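Local coordinates for protein subtilase cytotoxin, subunit B (Escherichia coli, PDB 3DWA) that forms the pentameric B part of an AB5 toxin and probably binds host-cell glycans that carry a non-human sugar, at residues S58-Q63 against N95-L100; I42-M47 against V74-E79; T17-G22 against F30-K35; M10-V15 against T107-P112. All blocks are in the same frame, centred on the assembly; numbering follows the deposited sequence.

Contact 1. Residues S58-Q63 against N95-L100; sequences STLYNQ and NALVGL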
loop_
_atom_site.group_PDB
_atom_site.type_symbol
_atom_site.label_atom_id
_atom_site.label_comp_id
_atom_site.label_asym_id
_atom_site.label_seq_id
_atom_site.Cartn_x
_atom_site.Cartn_y
_atom_site.Cartn_z
ATOM N N SER C 58 6.950 8.581 -4.120
ATOM C CA SER C 58 6.140 7.468 -3.676
ATOM C C SER C 58 6.951 6.293 -3.258
ATOM O O SER C 58 6.661 5.695 -2.229
ATOM C CB SER C 58 5.182 7.040 -4.783
ATOM O OG SER C 58 4.027 7.813 -4.579
ATOM N N THR C 59 7.959 5.964 -4.066
ATOM C CA THR C 59 8.873 4.841 -3.813
ATOM C C THR C 59 9.696 5.078 -2.537
ATOM O O THR C 59 9.843 4.196 -1.709
ATOM C CB THR C 59 9.851 4.617 -5.005
ATOM O OG1 THR C 59 9.090 4.336 -6.181
ATOM C CG2 THR C 59 10.774 3.409 -4.772
ATOM N N LEU C 60 10.238 6.272 -2.414
ATOM C CA LEU C 60 11.050 6.670 -1.283
ATOM C C LEU C 60 10.244 6.666 0.008
ATOM O O LEU C 60 10.726 6.165 1.021
ATOM C CB LEU C 60 11.690 8.042 -1.523
ATOM C CG LEU C 60 12.832 8.050 -2.563
ATOM C CD1 LEU C 60 13.217 9.470 -2.690
ATOM C CD2 LEU C 60 14.031 7.202 -2.181
ATOM N N TYR C 61 9.028 7.200 -0.051
ATOM C CA TYR C 61 8.145 7.201 1.087
ATOM C C TYR C 61 7.899 5.792 1.647
ATOM O O TYR C 61 8.034 5.588 2.842
ATOM C CB TYR C 61 6.817 7.894 0.780
ATOM C CG TYR C 61 5.864 7.736 1.934
ATOM C CD1 TYR C 61 6.009 8.489 3.064
ATOM C CD2 TYR C 61 4.853 6.759 1.908
ATOM C CE1 TYR C 61 5.168 8.327 4.149
ATOM C CE2 TYR C 61 3.988 6.583 2.983
ATOM C CZ TYR C 61 4.161 7.395 4.104
ATOM O OH TYR C 61 3.327 7.282 5.175
ATOM N N ASN C 62 7.495 4.852 0.766
ATOM C CA ASN C 62 7.172 3.508 1.146
ATOM C C ASN C 62 8.411 2.820 1.664
ATOM O O ASN C 62 8.343 2.111 2.667
ATOM C CB ASN C 62 6.585 2.706 -0.050
ATOM C CG ASN C 62 5.021 2.669 -0.076
ATOM O OD1 ASN C 62 4.307 3.555 0.465
ATOM N ND2 ASN C 62 4.488 1.619 -0.717
ATOM N N GLN C 63 9.528 2.971 0.939
ATOM C CA GLN C 63 10.793 2.378 1.360
ATOM C C GLN C 63 11.326 2.905 2.721
ATOM O O GLN C 63 11.708 2.117 3.608
ATOM C CB GLN C 63 11.838 2.500 0.244
ATOM C CG GLN C 63 12.959 1.496 0.365
ATOM C CD GLN C 63 12.461 0.071 0.256
ATOM O OE1 GLN C 63 12.690 -0.751 1.134
ATOM N NE2 GLN C 63 11.745 -0.209 -0.798
ATOM N N ASN C 95 18.605 19.049 2.313
ATOM C CA ASN C 95 18.894 17.785 1.631
ATOM C C ASN C 95 17.681 17.129 0.997
ATOM O O ASN C 95 16.694 16.886 1.671
ATOM C CB ASN C 95 19.576 16.739 2.538
ATOM C CG ASN C 95 20.911 17.226 3.145
ATOM O OD1 ASN C 95 21.577 18.118 2.602
ATOM N ND2 ASN C 95 21.274 16.656 4.307
ATOM N N ALA C 96 17.782 16.805 -0.293
ATOM C CA ALA C 96 16.819 15.916 -0.927
ATOM C C ALA C 96 17.257 14.493 -0.694
ATOM O O ALA C 96 18.442 14.187 -0.761
ATOM C CB ALA C 96 16.716 16.203 -2.454
ATOM N N LEU C 97 16.287 13.621 -0.404
ATOM C CA LEU C 97 16.468 12.168 -0.398
ATOM C C LEU C 97 16.397 11.654 -1.830
ATOM O O LEU C 97 15.430 11.927 -2.556
ATOM C CB LEU C 97 15.350 11.517 0.451
ATOM C CG LEU C 97 15.466 10.003 0.684
ATOM C CD1 LEU C 97 16.855 9.577 1.197
ATOM C CD2 LEU C 97 14.300 9.467 1.568
ATOM N N VAL C 98 17.403 10.905 -2.245
ATOM C CA VAL C 98 17.518 10.537 -3.648
ATOM C C VAL C 98 17.680 9.051 -3.837
ATOM O O VAL C 98 17.775 8.576 -4.971
ATOM C CB VAL C 98 18.608 11.414 -4.444
ATOM C CG1 VAL C 98 18.387 12.891 -4.184
ATOM C CG2 VAL C 98 20.085 11.017 -4.133
ATOM N N GLY C 99 17.665 8.307 -2.735
ATOM C CA GLY C 99 17.859 6.876 -2.812
ATOM C C GLY C 99 18.056 6.213 -1.462
ATOM O O GLY C 99 18.348 6.891 -0.478
ATOM N N LEU C 100 17.928 4.886 -1.425
ATOM C CA LEU C 100 18.115 4.090 -0.176
ATOM C C LEU C 100 18.605 2.710 -0.558
ATOM O O LEU C 100 18.259 2.209 -1.648
ATOM C CB LEU C 100 16.761 3.916 0.555
ATOM C CG LEU C 100 16.012 5.139 1.108
ATOM C CD1 LEU C 100 14.510 4.902 1.294
ATOM C CD2 LEU C 100 16.677 5.580 2.454
#

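Contact 2. Residues I42-M47 against V74-E79; sequences ISACSM and VRIYYE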
loop_
_atom_site.group_PDB
_atom_site.type_symbol
_atom_site.label_atom_id
_atom_site.label_comp_id
_atom_site.label_asym_id
_atom_site.label_seq_id
_atom_site.Cartn_x
_atom_site.Cartn_y
_atom_site.Cartn_z
ATOM N N ILE C 42 21.815 12.498 10.249
ATOM C CA ILE C 42 21.607 12.946 8.868
ATOM C C ILE C 42 20.081 13.128 8.689
ATOM O O ILE C 42 19.290 12.377 9.275
ATOM C CB ILE C 42 22.222 11.903 7.839
ATOM C CG1 ILE C 42 21.769 12.122 6.365
ATOM C CG2 ILE C 42 21.875 10.453 8.248
ATOM C CD1 ILE C 42 22.323 13.395 5.675
ATOM N N SER C 43 19.682 14.145 7.934
ATOM C CA SER C 43 18.286 14.393 7.626
ATOM C C SER C 43 18.228 14.564 6.117
ATOM O O SER C 43 19.176 15.036 5.502
ATOM C CB SER C 43 17.746 15.683 8.267
ATOM O OG SER C 43 17.848 15.696 9.688
ATOM N N ALA C 44 17.107 14.166 5.548
ATOM C CA ALA C 44 16.846 14.321 4.131
ATOM C C ALA C 44 15.330 14.280 3.926
ATOM O O ALA C 44 14.658 13.484 4.581
ATOM C CB ALA C 44 17.546 13.171 3.366
ATOM N N CYS C 45 14.797 15.139 3.044
ATOM C CA CYS C 45 13.381 15.181 2.697
ATOM C C CYS C 45 13.098 14.827 1.221
ATOM O O CYS C 45 13.896 15.120 0.352
ATOM C CB CYS C 45 12.781 16.586 2.940
ATOM S SG CYS C 45 13.185 17.267 4.543
ATOM N N SER C 46 11.933 14.240 0.955
ATOM C CA SER C 46 11.452 14.077 -0.415
ATOM C C SER C 46 10.123 14.849 -0.534
ATOM O O SER C 46 9.266 14.797 0.368
ATOM C CB SER C 46 11.278 12.583 -0.745
ATOM O OG SER C 46 10.712 12.375 -2.042
HETATM N N MSE C 47 9.971 15.578 -1.634
HETATM C CA MSE C 47 8.760 16.303 -1.930
HETATM C C MSE C 47 8.159 15.807 -3.239
HETATM O O MSE C 47 8.879 15.571 -4.220
HETATM C CB MSE C 47 9.046 17.793 -2.042
HETATM C CG MSE C 47 7.814 18.647 -2.381
HETATM SE SE MSE C 47 8.388 20.496 -2.083
HETATM C CE MSE C 47 9.443 20.247 -0.407
ATOM N N VAL C 74 20.782 1.180 7.026
ATOM C CA VAL C 74 20.557 1.449 5.594
ATOM C C VAL C 74 21.499 2.591 5.135
ATOM O O VAL C 74 22.100 3.290 5.966
ATOM C CB VAL C 74 19.052 1.768 5.269
ATOM C CG1 VAL C 74 18.166 0.573 5.712
ATOM C CG2 VAL C 74 18.591 3.079 5.971
ATOM N N ARG C 75 21.663 2.724 3.826
ATOM C CA ARG C 75 22.389 3.837 3.239
ATOM C C ARG C 75 21.350 4.829 2.802
ATOM O O ARG C 75 20.387 4.438 2.144
ATOM C CB ARG C 75 23.158 3.370 2.010
ATOM C CG ARG C 75 23.826 4.497 1.202
ATOM C CD ARG C 75 24.791 3.924 0.211
ATOM N NE ARG C 75 25.980 3.330 0.833
ATOM C CZ ARG C 75 26.891 2.607 0.157
ATOM N NH1 ARG C 75 26.747 2.391 -1.154
ATOM N NH2 ARG C 75 27.946 2.086 0.781
ATOM N N ILE C 76 21.553 6.089 3.187
ATOM C CA ILE C 76 20.761 7.217 2.736
ATOM C C ILE C 76 21.573 7.940 1.684
ATOM O O ILE C 76 22.717 8.321 1.942
ATOM C CB ILE C 76 20.384 8.186 3.928
ATOM C CG1 ILE C 76 19.099 7.704 4.628
ATOM C CG2 ILE C 76 19.988 9.556 3.436
ATOM C CD1 ILE C 76 19.204 6.417 5.323
ATOM N N TYR C 77 20.984 8.111 0.499
ATOM C CA TYR C 77 21.551 8.926 -0.584
ATOM C C TYR C 77 20.856 10.253 -0.644
ATOM O O TYR C 77 19.623 10.308 -0.689
ATOM C CB TYR C 77 21.301 8.267 -1.920
ATOM C CG TYR C 77 21.972 6.965 -2.152
ATOM C CD1 TYR C 77 23.215 6.903 -2.786
ATOM C CD2 TYR C 77 21.355 5.767 -1.782
ATOM C CE1 TYR C 77 23.822 5.649 -3.037
ATOM C CE2 TYR C 77 21.945 4.543 -2.029
ATOM C CZ TYR C 77 23.174 4.494 -2.671
ATOM O OH TYR C 77 23.739 3.266 -2.884
ATOM N N TYR C 78 21.632 11.339 -0.661
ATOM C CA TYR C 78 21.058 12.669 -0.534
ATOM C C TYR C 78 21.744 13.676 -1.477
ATOM O O TYR C 78 22.856 13.466 -1.934
ATOM C CB TYR C 78 21.114 13.140 0.945
ATOM C CG TYR C 78 22.533 13.484 1.408
ATOM C CD1 TYR C 78 22.998 14.787 1.351
ATOM C CD2 TYR C 78 23.407 12.495 1.846
ATOM C CE1 TYR C 78 24.303 15.115 1.734
ATOM C CE2 TYR C 78 24.723 12.801 2.241
ATOM C CZ TYR C 78 25.159 14.113 2.166
ATOM O OH TYR C 78 26.432 14.448 2.554
ATOM N N GLU C 79 21.059 14.772 -1.751
ATOM C CA GLU C 79 21.658 15.881 -2.459
ATOM C C GLU C 79 21.484 17.167 -1.655
ATOM O O GLU C 79 20.367 17.591 -1.430
ATOM C CB GLU C 79 21.059 16.044 -3.833
ATOM C CG GLU C 79 21.501 17.312 -4.446
ATOM C CD GLU C 79 21.552 17.232 -5.916
ATOM O OE1 GLU C 79 20.543 17.624 -6.562
ATOM O OE2 GLU C 79 22.598 16.737 -6.408
#

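Contact 3. Residues T17-G22 against F30-K35; sequences TQFHTG and FCIEGK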
loop_
_atom_site.group_PDB
_atom_site.type_symbol
_atom_site.label_atom_id
_atom_site.label_comp_id
_atom_site.label_asym_id
_atom_site.label_seq_id
_atom_site.Cartn_x
_atom_site.Cartn_y
_atom_site.Cartn_z
ATOM N N THR C 17 15.471 6.916 12.495
ATOM C CA THR C 17 14.962 7.033 13.859
ATOM C C THR C 17 13.784 8.013 14.002
ATOM O O THR C 17 13.050 7.940 14.980
ATOM C CB THR C 17 16.106 7.488 14.820
ATOM O OG1 THR C 17 16.677 8.714 14.343
ATOM C CG2 THR C 17 17.221 6.439 14.855
ATOM N N GLN C 18 13.618 8.934 13.062
ATOM C CA GLN C 18 12.500 9.909 13.147
ATOM C C GLN C 18 11.863 10.097 11.776
ATOM O O GLN C 18 12.520 9.970 10.742
ATOM C CB GLN C 18 12.930 11.300 13.679
ATOM C CG GLN C 18 13.675 11.336 15.050
ATOM C CD GLN C 18 12.812 10.881 16.219
ATOM O OE1 GLN C 18 11.612 11.207 16.316
ATOM N NE2 GLN C 18 13.411 10.093 17.100
ATOM N N PHE C 19 10.583 10.433 11.788
ATOM C CA PHE C 19 9.783 10.522 10.559
ATOM C C PHE C 19 8.818 11.729 10.700
ATOM O O PHE C 19 8.169 11.860 11.710
ATOM C CB PHE C 19 9.007 9.220 10.392
ATOM C CG PHE C 19 8.823 8.811 8.963
ATOM C CD1 PHE C 19 9.592 7.794 8.435
ATOM C CD2 PHE C 19 7.877 9.452 8.153
ATOM C CE1 PHE C 19 9.435 7.405 7.094
ATOM C CE2 PHE C 19 7.694 9.066 6.832
ATOM C CZ PHE C 19 8.474 8.039 6.299
ATOM N N HIS C 20 8.798 12.639 9.734
ATOM C CA HIS C 20 7.838 13.751 9.739
ATOM C C HIS C 20 7.195 13.817 8.363
ATOM O O HIS C 20 7.845 13.553 7.372
ATOM C CB HIS C 20 8.540 15.091 10.032
ATOM C CG HIS C 20 7.705 16.306 9.735
ATOM N ND1 HIS C 20 7.957 17.146 8.664
ATOM C CD2 HIS C 20 6.613 16.810 10.357
ATOM C CE1 HIS C 20 7.051 18.107 8.640
ATOM N NE2 HIS C 20 6.221 17.927 9.656
ATOM N N THR C 21 5.929 14.199 8.314
ATOM C CA THR C 21 5.226 14.364 7.071
ATOM C C THR C 21 4.431 15.651 7.170
ATOM O O THR C 21 3.862 15.960 8.232
ATOM C CB THR C 21 4.329 13.127 6.823
ATOM O OG1 THR C 21 4.176 12.894 5.427
ATOM C CG2 THR C 21 2.975 13.172 7.560
ATOM N N GLY C 22 4.454 16.424 6.094
ATOM C CA GLY C 22 3.619 17.613 5.991
ATOM C C GLY C 22 3.321 17.990 4.555
ATOM O O GLY C 22 3.330 17.135 3.660
ATOM N N PHE C 30 7.886 14.416 2.985
ATOM C CA PHE C 30 8.249 13.763 4.243
ATOM C C PHE C 30 9.748 13.995 4.452
ATOM O O PHE C 30 10.485 14.273 3.498
ATOM C CB PHE C 30 7.845 12.247 4.268
ATOM C CG PHE C 30 8.759 11.354 3.457
ATOM C CD1 PHE C 30 9.830 10.693 4.073
ATOM C CD2 PHE C 30 8.536 11.157 2.082
ATOM C CE1 PHE C 30 10.711 9.901 3.316
ATOM C CE2 PHE C 30 9.400 10.379 1.329
ATOM C CZ PHE C 30 10.483 9.727 1.953
ATOM N N CYS C 31 10.189 13.905 5.694
ATOM C CA CYS C 31 11.575 14.097 6.048
ATOM C C CYS C 31 11.889 12.961 7.016
ATOM O O CYS C 31 11.059 12.605 7.841
ATOM C CB CYS C 31 11.775 15.503 6.690
ATOM S SG CYS C 31 13.559 15.959 6.956
ATOM N N ILE C 32 13.057 12.348 6.875
ATOM C CA ILE C 32 13.509 11.352 7.855
ATOM C C ILE C 32 14.742 11.855 8.599
ATOM O O ILE C 32 15.470 12.678 8.085
ATOM C CB ILE C 32 13.847 10.007 7.179
ATOM C CG1 ILE C 32 14.841 10.231 6.041
ATOM C CG2 ILE C 32 12.564 9.321 6.669
ATOM C CD1 ILE C 32 15.276 8.960 5.355
ATOM N N GLU C 33 14.963 11.363 9.816
ATOM C CA GLU C 33 16.241 11.568 10.471
ATOM C C GLU C 33 16.804 10.196 10.767
ATOM O O GLU C 33 16.071 9.255 11.071
ATOM C CB GLU C 33 16.098 12.414 11.733
ATOM C CG GLU C 33 17.418 12.702 12.482
ATOM C CD GLU C 33 17.215 12.631 14.001
ATOM O OE1 GLU C 33 16.320 13.348 14.533
ATOM O OE2 GLU C 33 17.920 11.827 14.658
ATOM N N GLY C 34 18.104 10.040 10.572
ATOM C CA GLY C 34 18.743 8.786 10.914
ATOM C C GLY C 34 20.016 9.043 11.690
ATOM O O GLY C 34 20.536 10.143 11.643
ATOM N N LYS C 35 20.491 8.023 12.410
ATOM C CA LYS C 35 21.743 8.086 13.185
ATOM C C LYS C 35 22.761 7.059 12.661
ATOM O O LYS C 35 22.467 5.872 12.522
ATOM C CB LYS C 35 21.491 7.732 14.650
ATOM C CG LYS C 35 20.659 8.679 15.479
ATOM C CD LYS C 35 21.483 9.809 16.020
ATOM C CE LYS C 35 20.580 10.707 16.833
ATOM N NZ LYS C 35 21.189 12.072 16.977
#

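Contact 4. Residues M10-V15 against T107-P112; sequences MFSGVV and TECFGP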
loop_
_atom_site.group_PDB
_atom_site.type_symbol
_atom_site.label_atom_id
_atom_site.label_comp_id
_atom_site.label_asym_id
_atom_site.label_seq_id
_atom_site.Cartn_x
_atom_site.Cartn_y
_atom_site.Cartn_z
HETATM N N MSE C 10 26.344 10.403 0.543
HETATM C CA MSE C 10 25.601 9.274 1.086
HETATM C C MSE C 10 26.056 9.072 2.516
HETATM O O MSE C 10 27.129 9.534 2.877
HETATM C CB MSE C 10 25.889 8.022 0.269
HETATM C CG MSE C 10 27.354 7.739 0.198
HETATM SE SE MSE C 10 27.602 6.156 -0.820
HETATM C CE MSE C 10 29.490 5.788 -0.521
ATOM N N PHE C 11 25.234 8.415 3.336
ATOM C CA PHE C 11 25.652 8.012 4.675
ATOM C C PHE C 11 25.279 6.565 4.803
ATOM O O PHE C 11 24.113 6.205 4.541
ATOM C CB PHE C 11 24.952 8.852 5.754
ATOM C CG PHE C 11 25.474 10.263 5.847
ATOM C CD1 PHE C 11 26.717 10.520 6.397
ATOM C CD2 PHE C 11 24.757 11.307 5.334
ATOM C CE1 PHE C 11 27.219 11.816 6.469
ATOM C CE2 PHE C 11 25.251 12.609 5.404
ATOM C CZ PHE C 11 26.497 12.852 5.969
ATOM N N SER C 12 26.258 5.729 5.161
ATOM C CA SER C 12 26.035 4.296 5.254
ATOM C C SER C 12 25.824 3.881 6.687
ATOM O O SER C 12 26.278 4.612 7.607
ATOM C CB SER C 12 27.189 3.503 4.657
ATOM O OG SER C 12 27.419 3.939 3.354
ATOM N N GLY C 13 25.147 2.726 6.860
ATOM C CA GLY C 13 24.829 2.149 8.183
ATOM C C GLY C 13 24.013 3.049 9.121
ATOM O O GLY C 13 24.258 3.109 10.357
ATOM N N VAL C 14 23.059 3.751 8.540
ATOM C CA VAL C 14 22.177 4.655 9.223
ATOM C C VAL C 14 20.908 3.935 9.681
ATOM O O VAL C 14 20.307 3.162 8.905
ATOM C CB VAL C 14 21.814 5.778 8.205
ATOM C CG1 VAL C 14 20.721 6.720 8.685
ATOM C CG2 VAL C 14 23.094 6.519 7.825
ATOM N N VAL C 15 20.465 4.184 10.912
ATOM C CA VAL C 15 19.178 3.654 11.381
ATOM C C VAL C 15 18.219 4.841 11.332
ATOM O O VAL C 15 18.525 5.917 11.889
ATOM C CB VAL C 15 19.292 3.029 12.822
ATOM C CG1 VAL C 15 17.900 2.769 13.413
ATOM C CG2 VAL C 15 20.139 1.741 12.819
ATOM N N THR C 107 29.239 -0.013 6.903
ATOM C CA THR C 107 29.952 0.742 5.911
ATOM C C THR C 107 29.804 0.178 4.454
ATOM O O THR C 107 29.932 0.933 3.476
ATOM C CB THR C 107 31.433 0.866 6.386
ATOM O OG1 THR C 107 32.072 2.014 5.817
ATOM C CG2 THR C 107 32.170 -0.346 6.135
ATOM N N GLU C 108 29.493 -1.113 4.344
ATOM C CA GLU C 108 29.262 -1.795 3.075
ATOM C C GLU C 108 27.761 -1.968 2.815
ATOM O O GLU C 108 27.065 -2.654 3.576
ATOM C CB GLU C 108 29.941 -3.168 3.059
ATOM C CG GLU C 108 31.485 -3.124 2.877
ATOM C CD GLU C 108 31.927 -2.299 1.657
ATOM O OE1 GLU C 108 31.362 -2.512 0.549
ATOM O OE2 GLU C 108 32.836 -1.440 1.817
ATOM N N CYS C 109 27.283 -1.341 1.739
ATOM C CA CYS C 109 25.866 -1.331 1.392
ATOM C C CYS C 109 25.668 -1.680 -0.076
ATOM O O CYS C 109 26.614 -1.620 -0.857
ATOM C CB CYS C 109 25.213 0.013 1.780
ATOM S SG CYS C 109 25.556 0.438 3.558
ATOM N N PHE C 110 24.435 -2.031 -0.438
ATOM C CA PHE C 110 24.100 -2.431 -1.799
ATOM C C PHE C 110 23.844 -1.226 -2.729
ATOM O O PHE C 110 23.190 -0.289 -2.363
ATOM C CB PHE C 110 22.872 -3.371 -1.735
ATOM C CG PHE C 110 22.446 -3.932 -3.073
ATOM C CD1 PHE C 110 23.330 -4.677 -3.850
ATOM C CD2 PHE C 110 21.134 -3.749 -3.536
ATOM C CE1 PHE C 110 22.927 -5.193 -5.083
ATOM C CE2 PHE C 110 20.721 -4.259 -4.773
ATOM C CZ PHE C 110 21.626 -4.996 -5.544
ATOM N N GLY C 111 24.325 -1.236 -3.946
ATOM C CA GLY C 111 24.028 -0.085 -4.772
ATOM C C GLY C 111 25.268 0.711 -5.137
ATOM O O GLY C 111 26.369 0.322 -4.750
ATOM N N PRO C 112 25.079 1.837 -5.850
ATOM C CA PRO C 112 26.193 2.681 -6.231
ATOM C C PRO C 112 26.718 3.514 -5.041
ATOM O O PRO C 112 26.010 3.732 -4.063
ATOM C CB PRO C 112 25.584 3.616 -7.280
ATOM C CG PRO C 112 24.122 3.763 -6.815
ATOM C CD PRO C 112 23.779 2.392 -6.291
#

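Contact 1. Residues S58-Q63 against N95-L100
Leu60 and Gly99 mark the closest backbone approach, with their CA atoms 7.0 Å apart. The axes of helix 58-63 and strand 96-100 come within 9.1 Å, and their N-to-C directions differ by 59°. Val98 and Gly99 both face Tyr77, which makes a classic beta bulge. Val98 turns its side chain away from the helix and Gly99 has none, so the strand backbone lies within reach of a helix side chain. Leu60 packs there. With CG anti to the carbonyl carbon (chi1 -72°), the side chain extends to the strand and both methyls touch its backbone. CD1 reaches the carbonyl of Leu97, with Leu60 CD1 to Leu97 O at 3.3 Å. CD2 sits over the bulge, with Leu60 CD2 to Gly99 N at 3.8 Å. Two leucines flank it: Leu60 CD1 lies 4.1 Å from Leu97 CG, and Leu60 CD2 lies 4.2 Å from Leu100 CD1. Gln63 takes part through its aliphatic stem. Its CB is 3.7 Å from Leu100 CD1, and the two side chains slide past each other in opposite directions. Gln63 also packs on Phe19 of a neighbouring subunit. Leu100 pairs in an antiparallel fashion with a strand of that same subunit, so the sheet continues between chains. A helix packed on a small antiparallel barrel fits the OB fold of AB5 toxin B subunits.

Contact 2. Residues I42-M47 against V74-E79
Ile42 and Tyr78 meet in a CH-pi interaction. Ile42 CD1 stands over one face of the phenol ring, 4.2 Å from the Tyr78 centroid and 14° off the ring normal. It is displaced slightly toward the rim, nearest to CD2. Ile42 carries CG1 anti to its backbone N (chi1 167°), which extends the ethyl branch across to the ring. The other contacts are plain apolar packing. Ile42 CG1 lies 4.3 Å from Ile76 CG2. The methyl of Ala44 touches both large side chains of the other strand: Ala44 CB is 4.4 Å from Ile76 CG2 and 4.3 Å from Tyr78 CB. These are loose van der Waals distances. Polar groups take no part across the contact. The strands are not sheet neighbours here; their axes pass 7.8 Å apart at 69°. Their backbones bond to other strands. Ile42 and Ala44 pair with Gly34 and Ile32, while Tyr77 pairs with Val98 and Gly99. A polar layer lies on the far side of strand 74-79. There Arg75 CG lies over the rim of one face of the Tyr77 ring, and Glu79 forms salt bridges with Arg7 and Arg114. Side chains from Leu97 and Leu100 join Ile76 at the same core, and Leu97 also touches Ala44. Two strands that cross steeply and meet only through side chains in the core are consistent with the small closed barrel of an OB fold, as in other AB5 toxin B subunits.

Contact 3. Residues T17-G22 against F30-K35
Thr17 and Gln18 both donate their backbone N-H to the carbonyl of Glu33, a classic beta bulge. Thr17 N to Glu33 O is 2.8 Å, and Gln18 N to Glu33 O is 3.2 Å. The Thr17 hydroxyl adds a weak third bond, with OG1 to Glu33 O at 3.4 Å. Its chi1 of 56° sets OG1 between the backbone N and the carbonyl carbon, on the side of that oxygen. The return bond of the pair runs from Glu33 N to Gln18 O, at 3.0 Å. His20 and Cys31 form the next hydrogen-bonded pair: His20 N to Cys31 O and Cys31 N to His20 O both measure 2.9 Å. His20 O also receives a CA-H contact from Phe30, with Phe30 CA to His20 O at 3.2 Å. Other polar groups are satisfied outside the pair. Gln18 OE1 and the backbone N of Phe19 bond to Thr102 OG1 of a neighbouring subunit, Lys35 NZ bonds to Ser41 OG, and Thr21 OG1 bonds to Tyr29 O. The face that carries Phe19, Thr21, Phe30 and Ile32 is mostly apolar. The two rings are nearly parallel (11°) but slid apart, with centroids 5.5 Å from each other. Ile32 CG2 touches Phe19 at CE1. The arrangement is a bulged antiparallel beta hairpin. His20 and Thr21 extend its sheet to a strand of that neighbouring subunit.

Contact 4. Residues M10-V15 against T107-P112
Ser12 meets the disulfide sulfur of Cys109 with its carbon rather than its hydroxyl. Ser12 CB lies 3.6 Å from Cys109 SG, while Ser12 OG is 4.0 Å from the same sulfur. The OG is also 3.9 Å from Thr107 O, too far for a hydrogen bond. Its polar partner is Arg75, whose NE donates to it. The contact is therefore van der Waals packing, even though polar atoms line it. Gly13 completes the seat for the sulfur, with Gly13 N 4.0 Å from Cys109 SG. Gly13, at a positive phi of 58° that favours glycine, forms a G1 beta bulge with Val14 opposite Val74, at the corner where the chain changes direction. The two segments are close at this end, with Ser12 CA and Thr107 CA 5.3 Å apart. They separate toward the other end, where Met10 CA and Pro112 CA are 9.9 Å apart. The selenium of Met10, modelled as selenomethionine, lies 4.4 Å from Pro112 O, a loose contact. That carbonyl accepts a hydrogen bond from Tyr77 OH. Segment 107-112 is irregular and belongs to the loop after strand 96-102, tied back by the Cys103-Cys109 disulfide. Phe110 and Pro112 touch a neighbouring subunit. The loop thus lies against the corner between strands 10-12 and 14-24, beside Arg75 of strand 73-79.

All four contacts reach one curled antiparallel sheet, with helix 57-70 against it. The centre of contact 2 lies about 1 Å from the centre of the chain. Contacts 1, 3 and 4 have centres about 7, 9 and 11 Å from that of contact 2, and each touches it. Contacts 1 and 4 do not touch. Along the chain, contact 3 closes first, contacts 2 and 1 then alternate their segments, and all three lie within the long loop closed by contact 4. Strand 73-79 is central, neighbouring strands 10-12, 14-24 and 96-102. All four contacts also reach neighbouring subunits, contact 2 through Tyr77 alone, so the barrel core and the pentamer interfaces are built from the same strands.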